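Local coordinates for heme-binding protein A / AI-2 binding protein A (Helicobacter pylori SS1, PDB 6OFQ) that binds the peptide STSA and probably delivers peptides to an ABC transporter as its periplasmic substrate-binding protein, at residues A360-L363 / L364-A367. Sequence-based numbering, arbitrary orientation.
Sequences AKEL and LKQA
Glu362 holds Gln366 directly and Lys365 through a water, and helix 357-366, an amphipathic alpha-helix of this periplasmic binding protein, illustrates how one carboxylate can serve the i+4 residue directly and the i+3 residue through water. Glu362 OE2 accepts a hydrogen bond from Gln366 NE2 at 3.0 Å through the anti lone pair, the one facing away from OE1. The acceptor lies close to the amide plane of Gln366, yet carboxylate and amide planes stand 71° apart, so the two groups meet twisted rather than flat. OE1 turns to Lys365 instead: a water donates to it and accepts from Lys365 NZ, bridging two groups that probably carry opposite charges, with OE1 and NZ 4.7 Å apart. With CG anti to the backbone N (chi1 -178°), the bend at chi2 brings the carboxylate round to the C-terminal turn, beside Lys365 and Gln366. Beneath these side chains runs the i to i+4 backbone ladder, from Leu364 N to Ala360 O through Ala367 N to Leu363 O. The apolar side faces the protein: Leu363 packs on Leu309, Ala313 and His316 of helix 308-317, while Ala360 and Leu364 both touch Ile398. Gln366 is tied to Glu362 a second time: its backbone N donates a hydrogen bond to Glu362 O at 2.8 Å.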
loop_
_atom_site.group_PDB
_atom_site.type_symbol
_atom_site.label_atom_id
_atom_site.label_comp_id
_atom_site.label_asym_id
_atom_site.label_seq_id
_atom_site.Cartn_x
_atom_site.Cartn_y
_atom_site.Cartn_z
ATOM N N ALA A 360 -10.048 -15.999 27.809
ATOM C CA ALA A 360 -9.390 -14.716 27.799
ATOM C C ALA A 360 -9.143 -14.209 29.198
ATOM O O ALA A 360 -8.079 -13.692 29.531
ATOM C CB ALA A 360 -10.164 -13.670 27.004
ATOM N N LYS A 361 -10.198 -14.299 29.991
ATOM C CA LYS A 361 -10.031 -13.866 31.362
ATOM C C LYS A 361 -8.972 -14.670 32.122
ATOM O O LYS A 361 -8.247 -14.067 32.898
ATOM C CB LYS A 361 -11.389 -13.972 32.088
ATOM C CG LYS A 361 -12.470 -12.993 31.691
ATOM C CD LYS A 361 -13.858 -13.391 32.211
ATOM C CE LYS A 361 -14.791 -12.206 31.988
ATOM N NZ LYS A 361 -16.159 -12.649 32.390
ATOM N N GLU A 362 -8.972 -15.973 31.925
ATOM C CA GLU A 362 -7.988 -16.882 32.518
ATOM C C GLU A 362 -6.561 -16.471 32.121
ATOM O O GLU A 362 -5.668 -16.359 32.947
ATOM C CB GLU A 362 -8.264 -18.323 32.131
ATOM C CG GLU A 362 -7.296 -19.331 32.745
ATOM C CD GLU A 362 -7.167 -19.238 34.260
ATOM O OE1 GLU A 362 -8.137 -18.894 34.989
ATOM O OE2 GLU A 362 -6.048 -19.544 34.716
ATOM N N LEU A 363 -6.360 -16.221 30.833
ATOM C CA LEU A 363 -5.044 -15.766 30.374
ATOM C C LEU A 363 -4.557 -14.516 31.055
ATOM O O LEU A 363 -3.380 -14.374 31.378
ATOM C CB LEU A 363 -5.056 -15.659 28.841
ATOM C CG LEU A 363 -5.034 -17.004 28.145
ATOM C CD1 LEU A 363 -5.470 -16.842 26.707
ATOM C CD2 LEU A 363 -3.613 -17.585 28.100
ATOM N N LEU A 364 -5.426 -13.526 31.160
ATOM C CA LEU A 364 -5.084 -12.354 31.938
ATOM C C LEU A 364 -4.778 -12.568 33.401
ATOM O O LEU A 364 -3.831 -11.926 33.853
ATOM C CB LEU A 364 -6.180 -11.279 31.870
ATOM C CG LEU A 364 -6.331 -10.436 30.621
ATOM C CD1 LEU A 364 -7.324 -9.305 30.868
ATOM C CD2 LEU A 364 -4.972 -9.848 30.282
ATOM N N LYS A 365 -5.493 -13.494 34.037
ATOM C CA LYS A 365 -5.133 -13.897 35.396
ATOM C C LYS A 365 -3.731 -14.493 35.383
ATOM O O LYS A 365 -2.912 -14.158 36.245
ATOM C CB LYS A 365 -6.093 -14.915 35.992
ATOM C CG LYS A 365 -7.446 -14.328 36.303
ATOM C CD LYS A 365 -8.259 -15.307 37.143
ATOM C CE LYS A 365 -9.616 -14.689 37.467
ATOM N NZ LYS A 365 -10.650 -15.747 37.339
ATOM N N GLN A 366 -3.488 -15.390 34.435
ATOM C CA GLN A 366 -2.151 -16.032 34.371
ATOM C C GLN A 366 -0.999 -15.075 34.151
ATOM O O GLN A 366 0.112 -15.216 34.692
ATOM C CB GLN A 366 -2.175 -17.090 33.290
ATOM C CG GLN A 366 -3.030 -18.267 33.750
ATOM C CD GLN A 366 -2.896 -19.467 32.862
ATOM O OE1 GLN A 366 -1.984 -19.522 32.017
ATOM N NE2 GLN A 366 -3.816 -20.415 32.992
ATOM N N ALA A 367 -1.263 -14.017 33.392
ATOM C CA ALA A 367 -0.252 -13.011 33.152
ATOM C C ALA A 367 0.007 -12.043 34.274
ATOM O O ALA A 367 0.909 -11.222 34.160
ATOM C CB ALA A 367 -0.673 -12.162 31.958
HETATM O O HOH W 1 -10.263 -17.404 35.199
#